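Local structure of acyl-CoA dehydrogenase FadE3 (Mycobacterium smegmatis, 4IV6) at residues B[19-22]-B[23-27]; B[46-50]-B[51-55]; B[75-78]-B[79-82]; B[110-113]-B[114-117]; B[346-350]-B[351-355]. The protein belongs to the acyl-CoA dehydrogenase family of flavoproteins and binds dihydroflavine-adenine dinucleotide within an assembly of four chains. All blocks are in the same frame, centred on the assembly; numbering follows the deposited sequence.

Contact 1: B[19-22]-B[23-27]; sequences HDFV and EKQVK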
# COMPACT_ATOMS: atom_id res chain seq x y z
N HIS B 19 -33.62 2.65 -0.19
CA HIS B 19 -33.05 2.19 1.08
C HIS B 19 -33.98 1.25 1.85
O HIS B 19 -33.56 0.21 2.36
CB HIS B 19 -32.73 3.40 1.95
CG HIS B 19 -32.13 3.07 3.26
ND1 HIS B 19 -30.76 2.97 3.44
CD2 HIS B 19 -32.68 2.83 4.47
CE1 HIS B 19 -30.50 2.68 4.70
NE2 HIS B 19 -31.65 2.59 5.35
N ASP B 20 -35.26 1.64 1.94
CA ASP B 20 -36.27 0.83 2.61
C ASP B 20 -36.49 -0.50 1.91
O ASP B 20 -36.60 -1.53 2.56
CB ASP B 20 -37.59 1.59 2.68
CG ASP B 20 -37.55 2.67 3.72
OD1 ASP B 20 -36.50 2.76 4.39
OD2 ASP B 20 -38.55 3.41 3.88
N PHE B 21 -36.54 -0.47 0.59
CA PHE B 21 -36.65 -1.67 -0.24
C PHE B 21 -35.48 -2.60 0.04
O PHE B 21 -35.66 -3.81 0.19
CB PHE B 21 -36.68 -1.26 -1.72
CG PHE B 21 -36.35 -2.36 -2.70
CD1 PHE B 21 -37.22 -3.39 -2.94
CD2 PHE B 21 -35.20 -2.28 -3.47
CE1 PHE B 21 -36.91 -4.38 -3.87
CE2 PHE B 21 -34.90 -3.26 -4.41
CZ PHE B 21 -35.76 -4.30 -4.62
N VAL B 22 -34.29 -2.01 0.18
CA VAL B 22 -33.10 -2.80 0.46
C VAL B 22 -33.18 -3.43 1.86
O VAL B 22 -32.97 -4.63 2.00
CB VAL B 22 -31.82 -1.98 0.24
CG1 VAL B 22 -30.61 -2.61 0.93
CG2 VAL B 22 -31.58 -1.82 -1.24
N GLU B 23 -33.52 -2.63 2.86
CA GLU B 23 -33.63 -3.12 4.22
C GLU B 23 -34.74 -4.16 4.39
O GLU B 23 -34.52 -5.17 5.01
CB GLU B 23 -33.85 -1.97 5.20
CG GLU B 23 -32.68 -1.00 5.32
CD GLU B 23 -31.46 -1.69 5.89
OE1 GLU B 23 -31.55 -2.20 7.00
OE2 GLU B 23 -30.43 -1.76 5.19
N LYS B 24 -35.93 -3.93 3.83
CA LYS B 24 -37.09 -4.80 4.11
C LYS B 24 -37.26 -5.95 3.13
O LYS B 24 -37.71 -7.04 3.50
CB LYS B 24 -38.37 -3.99 4.12
CG LYS B 24 -38.36 -2.74 5.00
CD LYS B 24 -38.21 -3.06 6.47
CE LYS B 24 -38.16 -1.78 7.32
NZ LYS B 24 -39.41 -0.98 7.26
N GLN B 25 -36.90 -5.73 1.87
CA GLN B 25 -37.14 -6.74 0.83
C GLN B 25 -35.89 -7.45 0.36
O GLN B 25 -35.90 -8.65 0.17
CB GLN B 25 -37.92 -6.13 -0.33
CG GLN B 25 -39.10 -5.28 0.15
CD GLN B 25 -40.07 -4.87 -0.94
OE1 GLN B 25 -40.44 -5.67 -1.78
NE2 GLN B 25 -40.50 -3.62 -0.92
N VAL B 26 -34.79 -6.73 0.17
CA VAL B 26 -33.59 -7.36 -0.37
C VAL B 26 -32.84 -8.19 0.67
O VAL B 26 -32.60 -9.39 0.48
CB VAL B 26 -32.62 -6.33 -0.99
CG1 VAL B 26 -31.37 -7.03 -1.51
CG2 VAL B 26 -33.32 -5.59 -2.10
N LYS B 27 -32.47 -7.56 1.76
CA LYS B 27 -31.61 -8.21 2.76
C LYS B 27 -32.10 -9.53 3.34
O LYS B 27 -31.30 -10.41 3.60
CB LYS B 27 -31.30 -7.24 3.88
CG LYS B 27 -30.33 -6.17 3.44
CD LYS B 27 -29.95 -5.32 4.63
CE LYS B 27 -28.80 -4.42 4.29
NZ LYS B 27 -28.45 -3.76 5.55
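Phe21 and Val26 meet in the last turns of helix 9-26, where the winding widens into a pi-type turn over residues 23-26. The backbone bonds supply the evidence. Glu23 N to His19 O (2.9 Å) and Lys24 N to Asp20 O (2.8 Å) keep the ordinary four-residue step. Beyond them the Phe21 carbonyl oxygen accepts twice, from Gln25 N at 2.8 Å and from Val26 N at 3.0 Å. Lys27 N then spans five residues to Val22 O at 3.0 Å, while the shorter step from Val26 N to Val22 O survives only as a weak bond.

The apolar part centres on the Phe21 ring. Phe21 CG lies anti to the backbone N (chi1 161°), which carries the ring along the helix to where Val26 CG2 covers one face in a CH-pi contact, 3.9 Å from the ring centroid and 21° off the normal. Gln25 arrives at the edge instead, with NE2 in the ring plane and its amide nearly perpendicular to the ring. Leu43 and Met47 of helix 41-50 and Leu78 of helix 68-81 also pack against this phenyl group.

Among the charged groups, Lys27 NZ approaches Glu23 OE2 on its syn side in a salt bridge of 2.8 Å, and Arg80 holds the same oxygen. His19, bonded through ND1 to Glu77, places its NE2 3.7 Å from Glu23 CG.

Contact 2: B[46-50]-B[51-55]; sequences TMKEI and GIFGL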
# COMPACT_ATOMS: atom_id res chain seq x y z
N THR B 46 -40.21 -5.29 -8.40
CA THR B 46 -40.42 -4.18 -7.49
C THR B 46 -39.57 -2.99 -7.93
O THR B 46 -40.02 -1.85 -7.86
CB THR B 46 -40.09 -4.59 -6.04
OG1 THR B 46 -40.95 -5.67 -5.64
CG2 THR B 46 -40.27 -3.40 -5.08
N MET B 47 -38.36 -3.24 -8.42
CA MET B 47 -37.53 -2.15 -8.93
C MET B 47 -38.17 -1.46 -10.12
O MET B 47 -38.17 -0.23 -10.21
CB MET B 47 -36.13 -2.64 -9.30
CG MET B 47 -35.34 -3.02 -8.06
SD MET B 47 -33.88 -4.01 -8.43
CE MET B 47 -33.01 -2.94 -9.56
N LYS B 48 -38.77 -2.25 -11.00
CA LYS B 48 -39.52 -1.65 -12.09
C LYS B 48 -40.64 -0.71 -11.59
O LYS B 48 -40.75 0.43 -12.07
CB LYS B 48 -40.10 -2.74 -12.99
CG LYS B 48 -39.05 -3.57 -13.71
CD LYS B 48 -39.72 -4.60 -14.60
CE LYS B 48 -38.67 -5.49 -15.19
NZ LYS B 48 -39.22 -6.33 -16.27
N GLU B 49 -41.44 -1.16 -10.63
CA GLU B 49 -42.55 -0.35 -10.09
C GLU B 49 -42.05 0.96 -9.43
O GLU B 49 -42.65 2.01 -9.57
CB GLU B 49 -43.34 -1.17 -9.07
CG GLU B 49 -44.01 -2.42 -9.66
CD GLU B 49 -44.43 -3.49 -8.64
OE1 GLU B 49 -44.17 -3.36 -7.41
OE2 GLU B 49 -45.01 -4.51 -9.10
N ILE B 50 -40.94 0.84 -8.71
CA ILE B 50 -40.27 1.97 -8.06
C ILE B 50 -39.86 3.04 -9.09
O ILE B 50 -39.77 4.20 -8.76
CB ILE B 50 -39.00 1.48 -7.31
CG1 ILE B 50 -39.38 0.76 -6.03
CG2 ILE B 50 -38.05 2.63 -6.96
CD1 ILE B 50 -38.19 0.20 -5.30
N GLY B 51 -39.61 2.62 -10.33
CA GLY B 51 -39.13 3.55 -11.39
C GLY B 51 -37.63 3.45 -11.69
O GLY B 51 -37.09 4.31 -12.39
N ILE B 52 -36.95 2.42 -11.18
CA ILE B 52 -35.48 2.31 -11.30
C ILE B 52 -35.00 2.33 -12.77
O ILE B 52 -33.92 2.89 -13.11
CB ILE B 52 -34.96 1.01 -10.63
CG1 ILE B 52 -35.25 0.97 -9.12
CG2 ILE B 52 -33.47 0.81 -10.86
CD1 ILE B 52 -34.60 2.07 -8.32
N PHE B 53 -35.78 1.72 -13.66
CA PHE B 53 -35.39 1.62 -15.04
C PHE B 53 -35.71 2.88 -15.87
O PHE B 53 -35.37 2.92 -17.06
CB PHE B 53 -36.00 0.35 -15.66
CG PHE B 53 -35.40 -0.90 -15.11
CD1 PHE B 53 -35.89 -1.46 -13.95
CD2 PHE B 53 -34.33 -1.50 -15.73
CE1 PHE B 53 -35.31 -2.61 -13.41
CE2 PHE B 53 -33.74 -2.64 -15.20
CZ PHE B 53 -34.23 -3.19 -14.05
N GLY B 54 -36.30 3.90 -15.24
CA GLY B 54 -36.67 5.16 -15.90
C GLY B 54 -35.96 6.36 -15.30
O GLY B 54 -36.31 7.50 -15.58
N LEU B 55 -34.95 6.12 -14.47
CA LEU B 55 -34.27 7.22 -13.75
C LEU B 55 -33.57 8.22 -14.66
O LEU B 55 -33.31 9.33 -14.24
CB LEU B 55 -33.25 6.67 -12.75
CG LEU B 55 -33.81 5.91 -11.55
CD1 LEU B 55 -32.69 5.20 -10.81
CD2 LEU B 55 -34.55 6.83 -10.61
O HOH W 1 -38.71 1.42 -13.86
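Lys48 O is gripped twice as the helix ends: Gly51 N donates to it at 3.0 Å, and a water donates to it at 2.9 Å. The first donor stands 64° out of the carbonyl plane, well above it. The water also accepts from Phe53 N at 3.0 Å, so it bridges the last turn of helix to the chain that leaves it. One residue earlier, Met47 O takes Ile52 N at 3.1 Å in a fairly straight bond (160° at the hydrogen) and has a weak second donor in Gly51 N.

These bonds, with phi of 103° at Gly51, define a Schellman motif that terminates helix 41-50. A residue without CB accepts this backbone angle readily, because a CB would be pressed against Ile50 O.

Beyond Gly51 the chain turns aside, and Ile52 and Phe53 lay their side chains against the last turn of the helix. Ile52 crosses Met47 at a slant, its CG1 lying 3.7 Å from Met47 CB. The bent end of Met47 brings CE to within 4.0 Å of Ile52 CG2. Phe53 comes over the base of the extended Lys48 chain, with CD1 3.8 Å from Lys48 CG, an oblique approach to the ring. The far end of Lys48 goes elsewhere, NZ bonding to Gly118 O. On helix 83-102, His92 meets the Phe53 ring edge-to-face, and its NE2 is hydrogen-bonded to Phe53 O.

Contact 3: B[75-78]-B[79-82]; sequences AEEL and ARGW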
# COMPACT_ATOMS: atom_id res chain seq x y z
N ALA B 75 -28.23 4.19 -7.10
CA ALA B 75 -27.38 3.06 -7.49
C ALA B 75 -26.57 2.54 -6.29
O ALA B 75 -26.45 1.33 -6.07
CB ALA B 75 -26.48 3.46 -8.64
N GLU B 76 -26.09 3.46 -5.46
CA GLU B 76 -25.31 3.10 -4.29
C GLU B 76 -26.18 2.32 -3.28
O GLU B 76 -25.74 1.33 -2.73
CB GLU B 76 -24.72 4.35 -3.65
CG GLU B 76 -23.95 4.08 -2.36
CD GLU B 76 -23.49 5.35 -1.67
OE1 GLU B 76 -24.34 5.95 -0.98
OE2 GLU B 76 -22.29 5.70 -1.79
N GLU B 77 -27.42 2.77 -3.06
CA GLU B 77 -28.31 2.11 -2.13
C GLU B 77 -28.59 0.69 -2.57
O GLU B 77 -28.56 -0.23 -1.76
CB GLU B 77 -29.65 2.82 -1.99
CG GLU B 77 -29.62 4.12 -1.21
CD GLU B 77 -29.15 4.01 0.24
OE1 GLU B 77 -29.30 2.94 0.92
OE2 GLU B 77 -28.60 5.04 0.68
N LEU B 78 -28.89 0.54 -3.85
CA LEU B 78 -29.13 -0.78 -4.43
C LEU B 78 -27.95 -1.69 -4.21
O LEU B 78 -28.11 -2.84 -3.73
CB LEU B 78 -29.43 -0.66 -5.92
CG LEU B 78 -30.80 -0.15 -6.30
CD1 LEU B 78 -30.86 0.00 -7.80
CD2 LEU B 78 -31.88 -1.10 -5.84
N ALA B 79 -26.75 -1.18 -4.53
CA ALA B 79 -25.52 -1.99 -4.43
C ALA B 79 -25.14 -2.34 -3.02
O ALA B 79 -24.60 -3.43 -2.77
CB ALA B 79 -24.35 -1.31 -5.13
N ARG B 80 -25.42 -1.43 -2.08
CA ARG B 80 -25.28 -1.72 -0.69
C ARG B 80 -26.04 -2.99 -0.29
O ARG B 80 -25.51 -3.85 0.43
CB ARG B 80 -25.76 -0.51 0.11
CG ARG B 80 -25.71 -0.64 1.62
CD ARG B 80 -26.36 0.63 2.22
NE ARG B 80 -26.65 0.39 3.62
CZ ARG B 80 -27.77 -0.10 4.11
NH1 ARG B 80 -27.84 -0.28 5.41
NH2 ARG B 80 -28.85 -0.32 3.37
N GLY B 81 -27.28 -3.14 -0.76
CA GLY B 81 -28.02 -4.38 -0.50
C GLY B 81 -27.50 -5.58 -1.27
O GLY B 81 -27.32 -6.67 -0.73
N TRP B 82 -27.25 -5.39 -2.55
CA TRP B 82 -26.78 -6.47 -3.42
C TRP B 82 -26.27 -5.86 -4.72
O TRP B 82 -27.06 -5.28 -5.47
CB TRP B 82 -27.89 -7.48 -3.71
CG TRP B 82 -27.51 -8.74 -4.39
CD1 TRP B 82 -26.24 -9.22 -4.64
CD2 TRP B 82 -28.41 -9.74 -4.88
NE1 TRP B 82 -26.32 -10.45 -5.24
CE2 TRP B 82 -27.63 -10.79 -5.41
CE3 TRP B 82 -29.80 -9.85 -4.90
CZ2 TRP B 82 -28.20 -11.93 -5.98
CZ3 TRP B 82 -30.36 -10.99 -5.47
CH2 TRP B 82 -29.56 -12.01 -6.00
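Glu77 and Arg80 run side by side along helix 68-81, pointing the same way, and their conformations differ sharply. Glu77 is folded: its CG lies beside the backbone N, and the bend at chi2 (-60°) brings the carboxylate nearer to Arg80. Arg80 is stretched from CG to NE, with CG trans to the backbone N at chi1 179°. As a result Glu77 OE1 comes 4.0 Å from Arg80 CD and 4.1 Å from Arg80 NH2. At that separation, and with the oxygen well out of the guanidinium plane so that no N-H points at it, only the charges are near each other; the two planes are 50° apart. Each has stronger partners. Glu77 bonds to His19 and Arg258, whereas Arg80 holds Glu23 through NH2 and Glu262 through NH1. The fully extended Glu76 points its carboxylate at Thr254, Arg258 and Arg299, so these buried charges are met by several opposite ones.

The backbone beneath is regular to its end. Ala79 N reaches Ala75 O at 3.0 Å, Arg80 N reaches Glu76 O at 2.9 Å, and Gly81 N has only a weak bond to Glu77 O. The final step, Trp82 N to Leu78 O at 2.9 Å, is formed although Trp82 itself has left helical angles. Its indole leads away from the helix and lodges against Val30, Leu33 and Glu34 of helix 30-35. Ala75, Ala79 and Arg80 face helix 234-270, while Glu77, Leu78 and Arg80 touch helix 9-26.

Contact 4: B[110-113]-B[114-117]; sequences KYLP and RMAT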
# COMPACT_ATOMS: atom_id res chain seq x y z
N LYS B 110 -39.87 4.82 -30.05
CA LYS B 110 -40.07 3.38 -30.13
C LYS B 110 -39.69 2.65 -28.84
O LYS B 110 -40.36 1.70 -28.44
CB LYS B 110 -39.24 2.82 -31.27
CG LYS B 110 -39.32 1.31 -31.36
CD LYS B 110 -38.77 0.82 -32.65
CE LYS B 110 -39.36 -0.55 -32.90
NZ LYS B 110 -38.77 -1.11 -34.13
N TYR B 111 -38.61 3.10 -28.20
CA TYR B 111 -37.97 2.35 -27.11
C TYR B 111 -38.07 2.95 -25.69
O TYR B 111 -38.29 2.21 -24.73
CB TYR B 111 -36.49 2.15 -27.45
CG TYR B 111 -36.26 1.23 -28.62
CD1 TYR B 111 -36.87 -0.04 -28.69
CD2 TYR B 111 -35.41 1.60 -29.65
CE1 TYR B 111 -36.66 -0.89 -29.78
CE2 TYR B 111 -35.20 0.75 -30.73
CZ TYR B 111 -35.82 -0.48 -30.80
OH TYR B 111 -35.58 -1.31 -31.88
N LEU B 112 -37.91 4.27 -25.56
CA LEU B 112 -37.82 4.91 -24.24
C LEU B 112 -39.04 4.79 -23.34
O LEU B 112 -38.86 4.61 -22.12
CB LEU B 112 -37.38 6.38 -24.34
CG LEU B 112 -35.95 6.63 -24.82
CD1 LEU B 112 -35.65 8.11 -24.86
CD2 LEU B 112 -34.94 5.92 -23.93
N PRO B 113 -40.27 4.84 -23.90
CA PRO B 113 -41.41 4.66 -23.00
C PRO B 113 -41.48 3.29 -22.31
O PRO B 113 -41.72 3.22 -21.11
CB PRO B 113 -42.63 4.93 -23.91
CG PRO B 113 -42.10 5.86 -24.96
CD PRO B 113 -40.71 5.29 -25.23
N ARG B 114 -41.22 2.21 -23.05
CA ARG B 114 -41.21 0.89 -22.44
C ARG B 114 -39.94 0.63 -21.63
O ARG B 114 -39.96 -0.16 -20.69
CB ARG B 114 -41.37 -0.19 -23.49
CG ARG B 114 -42.76 -0.29 -24.08
CD ARG B 114 -42.75 -1.38 -25.13
NE ARG B 114 -41.95 -0.97 -26.30
CZ ARG B 114 -41.27 -1.79 -27.09
NH1 ARG B 114 -40.60 -1.30 -28.14
NH2 ARG B 114 -41.24 -3.10 -26.84
N MET B 115 -38.86 1.30 -21.97
CA MET B 115 -37.65 1.22 -21.14
C MET B 115 -37.86 1.86 -19.77
O MET B 115 -37.41 1.33 -18.76
CB MET B 115 -36.46 1.86 -21.84
CG MET B 115 -35.93 0.97 -22.96
SD MET B 115 -34.60 1.74 -23.91
CE MET B 115 -33.32 1.80 -22.66
N ALA B 116 -38.55 2.98 -19.72
CA ALA B 116 -38.74 3.70 -18.45
C ALA B 116 -39.48 2.89 -17.41
O ALA B 116 -39.25 3.07 -16.23
CB ALA B 116 -39.43 5.02 -18.69
N THR B 117 -40.38 2.01 -17.86
CA THR B 117 -41.15 1.15 -16.96
C THR B 117 -40.47 -0.17 -16.66
O THR B 117 -40.92 -0.93 -15.80
CB THR B 117 -42.52 0.80 -17.56
OG1 THR B 117 -42.34 0.08 -18.79
CG2 THR B 117 -43.32 2.06 -17.80
O HOH W 2 -41.62 2.02 -25.89
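The bend of the Arg114 chain at chi3 (-69°) turns its guanidinium back along the helix toward Lys110 O, after a CG that starts out beside the backbone N. The place is the C-terminal part of helix 105-116, kinked at Pro113, whose nitrogen has no hydrogen to give to the turn before.

The geometry shows how the opened turn is closed. Arg114 N lies 5.5 Å from Lys110 O, too far for the usual helical bond, and a water takes up the gap. It accepts from Arg114 N at 2.9 Å and from Arg114 NE at 3.0 Å, and donates to Lys110 O at 2.9 Å. The same carbonyl receives Arg114 NH1 directly at 3.0 Å in a nearly straight bond (169° at the hydrogen), with the oxygen at the guanidinium edge and in its plane. Two donors thus satisfy Lys110 O, and side chain and water together replace the lost backbone bond. Regular bonding resumes with Met115 N to Tyr111 O and Ala116 N to Leu112 O.

Met115 fills the apolar side. Its SD rests 4.0 Å from Tyr111 CB and 4.2 Å from Leu112 CD2, and Leu99 of helix 83-102 touches both Met115 and Leu112. The Tyr111 ring is tilted 32° from the guanidinium plane, and its OH bonds to Glu190. At the end of the helix Thr117 OG1 donates to Arg114 O at 3.1 Å, from above the carbonyl plane.

Contact 5: B[346-350]-B[351-355]; sequences YSTEY and DVERY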
# COMPACT_ATOMS: atom_id res chain seq x y z
N TYR B 346 -14.70 -15.61 7.05
CA TYR B 346 -14.56 -16.67 6.06
C TYR B 346 -15.85 -17.50 5.88
O TYR B 346 -15.94 -18.33 4.99
CB TYR B 346 -13.35 -17.57 6.44
CG TYR B 346 -12.62 -18.18 5.26
CD1 TYR B 346 -12.00 -17.37 4.30
CD2 TYR B 346 -12.57 -19.56 5.08
CE1 TYR B 346 -11.32 -17.93 3.21
CE2 TYR B 346 -11.91 -20.11 3.97
CZ TYR B 346 -11.30 -19.28 3.03
OH TYR B 346 -10.64 -19.81 1.93
N SER B 347 -16.84 -17.27 6.74
CA SER B 347 -18.08 -18.06 6.73
C SER B 347 -19.10 -17.46 5.78
O SER B 347 -19.32 -16.26 5.81
CB SER B 347 -18.71 -18.08 8.14
OG SER B 347 -20.08 -18.47 8.06
N THR B 348 -19.75 -18.30 4.97
CA THR B 348 -20.80 -17.83 4.06
C THR B 348 -22.14 -17.59 4.77
O THR B 348 -23.10 -17.20 4.11
CB THR B 348 -21.06 -18.81 2.89
OG1 THR B 348 -21.46 -20.07 3.42
CG2 THR B 348 -19.83 -18.99 2.06
N GLU B 349 -22.18 -17.82 6.09
CA GLU B 349 -23.30 -17.40 6.94
C GLU B 349 -23.19 -15.94 7.39
O GLU B 349 -24.15 -15.37 7.92
CB GLU B 349 -23.43 -18.34 8.16
CG GLU B 349 -24.00 -19.69 7.74
CD GLU B 349 -23.88 -20.83 8.76
OE1 GLU B 349 -24.47 -21.89 8.46
OE2 GLU B 349 -23.21 -20.72 9.81
N TYR B 350 -22.03 -15.33 7.14
CA TYR B 350 -21.84 -13.88 7.29
C TYR B 350 -21.76 -13.27 5.89
O TYR B 350 -21.58 -13.99 4.90
CB TYR B 350 -20.57 -13.59 8.11
CG TYR B 350 -20.69 -14.03 9.55
CD1 TYR B 350 -20.72 -15.37 9.88
CD2 TYR B 350 -20.82 -13.09 10.58
CE1 TYR B 350 -20.86 -15.78 11.18
CE2 TYR B 350 -20.97 -13.50 11.91
CZ TYR B 350 -20.98 -14.85 12.19
OH TYR B 350 -21.10 -15.31 13.46
N ASP B 351 -21.92 -11.96 5.79
CA ASP B 351 -22.10 -11.31 4.49
C ASP B 351 -20.80 -10.75 3.90
O ASP B 351 -20.74 -10.47 2.70
CB ASP B 351 -23.13 -10.18 4.61
CG ASP B 351 -24.55 -10.70 4.90
OD1 ASP B 351 -24.85 -11.87 4.57
OD2 ASP B 351 -25.36 -9.94 5.44
N VAL B 352 -19.77 -10.58 4.73
CA VAL B 352 -18.57 -9.91 4.29
C VAL B 352 -17.87 -10.71 3.18
O VAL B 352 -17.23 -10.13 2.33
CB VAL B 352 -17.60 -9.50 5.44
CG1 VAL B 352 -18.20 -8.37 6.26
CG2 VAL B 352 -17.27 -10.67 6.37
N GLU B 353 -17.99 -12.04 3.17
CA GLU B 353 -17.39 -12.83 2.10
C GLU B 353 -18.03 -12.53 0.76
O GLU B 353 -17.35 -12.54 -0.25
CB GLU B 353 -17.45 -14.33 2.38
CG GLU B 353 -18.84 -14.94 2.36
CD GLU B 353 -19.29 -15.44 0.99
OE1 GLU B 353 -20.51 -15.41 0.72
OE2 GLU B 353 -18.44 -15.88 0.20
N ARG B 354 -19.32 -12.22 0.75
CA ARG B 354 -19.99 -11.85 -0.47
C ARG B 354 -19.46 -10.50 -1.00
O ARG B 354 -19.23 -10.36 -2.21
CB ARG B 354 -21.51 -11.78 -0.29
CG ARG B 354 -22.22 -11.56 -1.60
CD ARG B 354 -23.46 -10.75 -1.53
NE ARG B 354 -24.27 -10.83 -0.30
CZ ARG B 354 -25.02 -9.79 0.09
NH1 ARG B 354 -25.03 -8.65 -0.63
NH2 ARG B 354 -25.78 -9.88 1.17
N TYR B 355 -19.32 -9.50 -0.12
CA TYR B 355 -18.78 -8.22 -0.59
C TYR B 355 -17.39 -8.40 -1.17
O TYR B 355 -17.03 -7.75 -2.13
CB TYR B 355 -18.77 -7.14 0.50
CG TYR B 355 -20.03 -7.09 1.34
CD1 TYR B 355 -21.29 -7.12 0.77
CD2 TYR B 355 -19.93 -6.97 2.73
CE1 TYR B 355 -22.44 -7.07 1.55
CE2 TYR B 355 -21.07 -6.92 3.51
CZ TYR B 355 -22.30 -6.96 2.93
OH TYR B 355 -23.39 -6.86 3.75
O HOH W 3 -18.44 -13.63 5.52
O HOH W 4 -22.49 -14.35 2.24
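A type I beta turn from Ser347 to Tyr350, closed by Tyr350 N to Ser347 O at 3.2 Å, leads the chain into the first turn of helix 352-364, and Glu353 of that helix folds back over it. Ser347 adds an ST turn, its OG accepting from Glu349 N at 3.0 Å and so bracing the turn from a side chain.

Across the contact the work falls to Glu353. Its CG occupies the position between the backbone N and the carbonyl carbon (chi1 68°), and a further bend at chi2 (89°) curls the carboxylate back toward the turn. CG then lies 3.7 Å from Ser347 O, while CD meets Thr348 CG2 at 3.7 Å, the two side chains crossing at a slant. No direct hydrogen bond joins 346-350 to 351-355. A water does so instead, donating to Ser347 O at 2.8 Å and accepting from Glu353 N at 2.9 Å, which gives that early helical N-H a partner.

The surroundings place the turn between domains and subunits. Asp351 forms a salt bridge with Arg31, Glu349 forms one with Arg199 of the second subunit, and Tyr346 touches a bound dihydroflavine-adenine dinucleotide. The carboxylate of Glu353 is itself shared: OE2 pairs with Arg357 of the same chain. Its other oxygen faces a second water, which sits 2.7 Å from Glu353 OE1 and 2.8 Å from Tyr350 O.

Overall arrangement
From the N terminus the five contacts follow in series; none nests within or crosses another. Contacts 1, 3 and 4 lie in the last turns of helices, contact 2 at a helix C-terminus, and contact 5 at the start of helix 352-364. Contact 1 touches contact 2 where Phe21 CE2 lies 3.7 Å from Met47 CG, and contact 3 where Val22 CG1 lies 3.4 Å from Gly81 CA. Contact 2 also meets contact 3 through Leu78, and contact 4 through Phe53 and Lys48. These four belong to the N-terminal domain. Contact 5, in the C-terminal domain, reaches contact 3 alone, through Arg354 NH1, 3.0 Å from Gly81 O, a probable hydrogen bond. Contacts 4 and 5 are farthest apart, centres about 37 Å from each other.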